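Local coordinates for intracellular protease/amidase (Salmonella enterica subsp. enterica serovar Typhimurium, PDB 4K2H), which is of unknown function but belongs to the DJ-1/PfpI family, is tentatively assigned peptidase activity, and binds zinc ions at its subunit interface, at residues A[23-26]-A[27-31]; A[159-162]-A[163-167]. The protein carries 1 engineered substitution. All blocks are in the same frame, centred on the assembly; numbering follows the deposited sequence. Where two conformers were deposited one is given.

Contact 1. Residues A[23-26]-A[27-31]; sequences TLDI and LRRLH. With ZN (zinc ion), chain P.
On the last turns of helix 17-29, the crossover helix of a beta-alpha-beta unit, D25 and R29 meet one turn apart at an intersubunit zinc site, and the pair illustrates how a metal ligand is held by a second-shell arginine. The D25 carboxylate divides its work: OD1 binds zinc at 2.1 Å, while OD2 takes R29 NE at 2.8 Å in a salt bridge. That bond is nearly straight (169° at the hydrogen) and lies in the guanidinium plane, but it meets OD2 on its syn side and out of the carboxylate plane, the two planes being turned 52° apart. A weak bond from R29 NH2 to D25 OD1 (3.1 Å) adds to this and probably helps to limit rotation of the carboxylate. R29 gets there with an extended chain from CG to NE that runs back along the helix. E16, E17 and H49 of the second subunit complete the metal site.

A neighbouring pair meets by van der Waals contact, a leucine against a guanidinium face. With its CG anti to the backbone N (chi1 -178°), L24 lays CD1 over one guanidinium face of R28, 3.8 Å above the plane and toward the rim; L24 CD2 comes to 3.5 Å from R28 NH1. The polar end of R28 reaches on to a salt bridge with D56 and to the carbonyl of V34.

T23 and L27 lie side by side, CG2 to CD1 at 3.9 Å, on the flank facing helix 159-171, where I26 and L30 also pack, I26 CG2 and L30 CD1 being 4.3 Å apart. From L30 on the chain leaves the helix: H31, at positive phi, is the C-prime residue of the Schellman motif that ends the crossover helix.

Contact 2. Residues A[159-162]-A[163-167]; sequences VFDF and ALTLS
Helix 159-171 opens with V159 to F162 bonded to A163 to L166 by the regular i to i+4 ladder of an alpha-helix, and it shows how one such helix can present close-packed sides and a more open one. One buried side carries F162 and L166. With CG anti to the backbone N (chi1 167°), the F162 ring lies among C103 of strand 101-104, V144 of strand 144-147 and T23 of helix 17-29. L166, a turn further on, continues this surface against L101 and C103. Another buried side, next to helix 17-29 and the C-terminal residues, belongs to L164, which settles over the carbonyl of the preceding turn, its CG only 3.2 Å from F160 O, while its side chain packs on I26, Y186 and W188. Small A163 keeps its CB 3.4 Å from V159 O. F160 meets the Y186 ring, their planes about 30° apart.

The looser flank, partly open to solvent, belongs to D161 and T165, which also touch V144. Here polar contact predominates across the two segments: T165 OG1 donates to D161 O at 2.7 Å, and T165 N reaches the same oxygen at 2.9 Å from the opposite face of the carbonyl plane, so that one acceptor is gripped twice. Chi1 of -58° puts T165 OG1 beside its backbone N, which brings the hydroxyl within range of the D161 carbonyl.

S167 repeats the device on the buried side, its OG donating to A163 O at 2.9 Å from above the carbonyl plane, across from its own N.

In the fold
Contacts 1 and 2 belong to two helices packed against each other, with their centres about 10 Å apart. The seam is mostly apolar: I26 CG2 rests 3.6 Å from L164 CD2, while the T23 hydroxyl, bonded to E19 O, has its OG1 3.7 Å from F162 CE2. Near the end of helix 17-29, the S167 hydroxyl sits between two leucines, with OG 3.4 Å from L27 CD2 and from L30 CD1. Only contact 1 supplies a zinc ligand, but contact 2 borders the site, because the F160 side chain lies about 6 Å from that of D25 and about 9 Å from zinc. L156 of the second subunit packs on D25, R29 and F160, joining both contacts to the dimer interface.

Contact 1. Residues A[23-26]-A[27-31]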
loop_
_atom_site.group_PDB
_atom_site.type_symbol
_atom_site.label_atom_id
_atom_site.label_comp_id
_atom_site.label_asym_id
_atom_site.label_seq_id
_atom_site.Cartn_x
_atom_site.Cartn_y
_atom_site.Cartn_z
ATOM N N THR A 23 0.923 3.965 -4.746
ATOM C CA THR A 23 1.297 4.845 -5.847
ATOM C C THR A 23 2.762 4.632 -6.198
ATOM O O THR A 23 3.165 4.585 -7.366
ATOM C CB THR A 23 1.087 6.333 -5.497
ATOM O OG1 THR A 23 -0.246 6.544 -5.048
ATOM C CG2 THR A 23 1.345 7.229 -6.726
ATOM N N LEU A 24 3.581 4.519 -5.161
ATOM C CA LEU A 24 4.982 4.292 -5.370
ATOM C C LEU A 24 5.236 2.935 -6.040
ATOM O O LEU A 24 6.052 2.809 -6.946
ATOM C CB LEU A 24 5.677 4.392 -4.016
ATOM C CG LEU A 24 7.155 4.215 -4.084
ATOM C CD1 LEU A 24 7.767 5.104 -3.012
ATOM C CD2 LEU A 24 7.500 2.734 -3.946
ATOM N N ASP A 25 4.551 1.913 -5.580
ATOM C CA ASP A 25 4.697 0.585 -6.179
ATOM C C ASP A 25 4.335 0.619 -7.683
ATOM O O ASP A 25 5.058 0.090 -8.534
ATOM C CB ASP A 25 3.841 -0.427 -5.396
ATOM C CG ASP A 25 3.584 -1.696 -6.138
ATOM O OD1 ASP A 25 4.211 -2.691 -5.769
ATOM O OD2 ASP A 25 2.718 -1.758 -7.066
ATOM N N ILE A 26 3.214 1.234 -8.009
ATOM C CA ILE A 26 2.771 1.254 -9.423
ATOM C C ILE A 26 3.818 1.968 -10.283
ATOM O O ILE A 26 4.297 1.419 -11.287
ATOM C CB ILE A 26 1.403 1.942 -9.570
ATOM C CG1 ILE A 26 0.324 1.129 -8.846
ATOM C CG2 ILE A 26 1.029 2.147 -11.038
ATOM C CD1 ILE A 26 0.151 -0.275 -9.368
ATOM N N LEU A 27 4.204 3.168 -9.855
ATOM C CA LEU A 27 5.194 3.956 -10.560
ATOM C C LEU A 27 6.487 3.174 -10.766
ATOM O O LEU A 27 7.040 3.171 -11.881
ATOM C CB LEU A 27 5.477 5.273 -9.839
ATOM C CG LEU A 27 4.341 6.317 -9.745
ATOM C CD1 LEU A 27 4.697 7.419 -8.749
ATOM C CD2 LEU A 27 4.050 6.946 -11.092
ATOM N N ARG A 28 6.966 2.515 -9.717
ATOM C CA ARG A 28 8.228 1.798 -9.802
ATOM C C ARG A 28 8.102 0.511 -10.622
ATOM O O ARG A 28 9.084 0.076 -11.209
ATOM C CB ARG A 28 8.855 1.531 -8.399
ATOM C CG ARG A 28 9.747 2.670 -7.913
ATOM C CD ARG A 28 10.288 2.508 -6.477
ATOM N NE ARG A 28 11.024 3.699 -6.003
ATOM C CZ ARG A 28 11.333 3.994 -4.735
ATOM N NH1 ARG A 28 10.985 3.215 -3.703
ATOM N NH2 ARG A 28 11.976 5.128 -4.480
ATOM N N ARG A 29 6.915 -0.089 -10.704
ATOM C CA ARG A 29 6.733 -1.246 -11.602
ATOM C C ARG A 29 6.937 -0.827 -13.049
ATOM O O ARG A 29 7.455 -1.596 -13.848
ATOM C CB ARG A 29 5.350 -1.863 -11.481
ATOM C CG ARG A 29 5.216 -2.887 -10.381
ATOM C CD ARG A 29 3.773 -3.196 -10.124
ATOM N NE ARG A 29 3.601 -3.723 -8.788
ATOM C CZ ARG A 29 3.798 -4.986 -8.449
ATOM N NH1 ARG A 29 4.149 -5.879 -9.354
ATOM N NH2 ARG A 29 3.631 -5.352 -7.175
ATOM N N LEU A 30 6.537 0.399 -13.369
ATOM C CA LEU A 30 6.735 0.974 -14.709
ATOM C C LEU A 30 8.084 1.636 -14.871
ATOM O O LEU A 30 8.236 2.459 -15.747
ATOM C CB LEU A 30 5.673 2.024 -14.953
ATOM C CG LEU A 30 4.286 1.415 -14.996
ATOM C CD1 LEU A 30 3.250 2.464 -14.711
ATOM C CD2 LEU A 30 4.062 0.771 -16.359
ATOM N N HIS A 31 9.038 1.342 -13.981
ATOM C CA HIS A 31 10.368 1.920 -14.042
ATOM C C HIS A 31 10.362 3.452 -14.153
ATOM O O HIS A 31 11.310 4.029 -14.651
ATOM C CB HIS A 31 11.156 1.329 -15.226
ATOM C CG HIS A 31 11.161 -0.169 -15.270
ATOM N ND1 HIS A 31 12.010 -0.931 -14.498
ATOM C CD2 HIS A 31 10.425 -1.045 -15.998
ATOM C CE1 HIS A 31 11.798 -2.211 -14.742
ATOM N NE2 HIS A 31 10.841 -2.308 -15.649
HETATM ZN ZN ZN P . 5.944 -2.940 -4.609
#

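Contact 2. Residues A[159-162]-A[163-167]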
loop_
_atom_site.group_PDB
_atom_site.type_symbol
_atom_site.label_atom_id
_atom_site.label_comp_id
_atom_site.label_asym_id
_atom_site.label_seq_id
_atom_site.Cartn_x
_atom_site.Cartn_y
_atom_site.Cartn_z
ATOM N N VAL A 159 -7.011 4.288 -5.220
ATOM C CA VAL A 159 -5.594 4.573 -5.373
ATOM C C VAL A 159 -4.979 3.948 -6.623
ATOM O O VAL A 159 -4.104 4.537 -7.233
ATOM C CB VAL A 159 -4.807 4.160 -4.109
ATOM C CG1 VAL A 159 -4.729 2.640 -3.971
ATOM C CG2 VAL A 159 -3.419 4.766 -4.135
ATOM N N PHE A 160 -5.438 2.764 -7.023
ATOM C CA PHE A 160 -4.920 2.145 -8.246
ATOM C C PHE A 160 -5.254 3.012 -9.447
ATOM O O PHE A 160 -4.384 3.297 -10.279
ATOM C CB PHE A 160 -5.437 0.712 -8.405
ATOM C CG PHE A 160 -4.781 -0.285 -7.461
ATOM C CD1 PHE A 160 -3.441 -0.633 -7.615
ATOM C CD2 PHE A 160 -5.514 -0.889 -6.432
ATOM C CE1 PHE A 160 -2.837 -1.538 -6.756
ATOM C CE2 PHE A 160 -4.914 -1.800 -5.572
ATOM C CZ PHE A 160 -3.569 -2.126 -5.729
ATOM N N ASP A 161 -6.502 3.465 -9.513
ATOM C CA ASP A 161 -6.924 4.305 -10.625
ATOM C C ASP A 161 -6.079 5.581 -10.664
ATOM O O ASP A 161 -5.607 5.991 -11.741
ATOM C CB ASP A 161 -8.418 4.634 -10.534
ATOM C CG ASP A 161 -8.967 5.199 -11.834
ATOM O OD1 ASP A 161 -8.175 5.337 -12.788
ATOM O OD2 ASP A 161 -10.183 5.503 -11.901
ATOM N N PHE A 162 -5.875 6.185 -9.498
ATOM C CA PHE A 162 -5.059 7.395 -9.354
ATOM C C PHE A 162 -3.638 7.171 -9.843
ATOM O O PHE A 162 -3.111 7.969 -10.638
ATOM C CB PHE A 162 -5.097 7.853 -7.888
ATOM C CG PHE A 162 -4.060 8.893 -7.524
ATOM C CD1 PHE A 162 -4.303 10.252 -7.736
ATOM C CD2 PHE A 162 -2.860 8.513 -6.932
ATOM C CE1 PHE A 162 -3.356 11.208 -7.380
ATOM C CE2 PHE A 162 -1.920 9.463 -6.564
ATOM C CZ PHE A 162 -2.165 10.814 -6.812
ATOM N N ALA A 163 -3.026 6.090 -9.366
ATOM C CA ALA A 163 -1.654 5.753 -9.725
ATOM C C ALA A 163 -1.498 5.414 -11.216
ATOM O O ALA A 163 -0.556 5.864 -11.872
ATOM C CB ALA A 163 -1.156 4.591 -8.866
ATOM N N LEU A 164 -2.421 4.609 -11.754
ATOM C CA LEU A 164 -2.336 4.240 -13.177
ATOM C C LEU A 164 -2.544 5.481 -14.049
ATOM O O LEU A 164 -1.794 5.707 -14.980
ATOM C CB LEU A 164 -3.294 3.105 -13.508
ATOM C CG LEU A 164 -2.970 1.816 -12.737
ATOM C CD1 LEU A 164 -4.150 0.870 -12.781
ATOM C CD2 LEU A 164 -1.707 1.089 -13.201
ATOM N N THR A 165 -3.498 6.326 -13.691
ATOM C CA THR A 165 -3.741 7.562 -14.441
ATOM C C THR A 165 -2.554 8.500 -14.424
ATOM O O THR A 165 -2.131 9.013 -15.475
ATOM C CB THR A 165 -4.975 8.295 -13.912
ATOM O OG1 THR A 165 -6.064 7.402 -14.021
ATOM C CG2 THR A 165 -5.295 9.536 -14.736
ATOM N N LEU A 166 -1.999 8.713 -13.242
ATOM C CA LEU A 166 -0.780 9.488 -13.131
ATOM C C LEU A 166 0.297 8.894 -14.035
ATOM O O LEU A 166 0.955 9.629 -14.772
ATOM C CB LEU A 166 -0.294 9.527 -11.676
ATOM C CG LEU A 166 1.112 10.087 -11.439
ATOM C CD1 LEU A 166 1.264 11.493 -11.998
ATOM C CD2 LEU A 166 1.435 10.077 -9.953
ATOM N N SER A 167 0.489 7.570 -13.968
ATOM C CA SER A 167 1.555 6.922 -14.727
ATOM C C SER A 167 1.368 7.119 -16.233
ATOM O O SER A 167 2.315 7.393 -16.968
ATOM C CB SER A 167 1.585 5.426 -14.449
ATOM O OG SER A 167 1.916 5.140 -13.102
#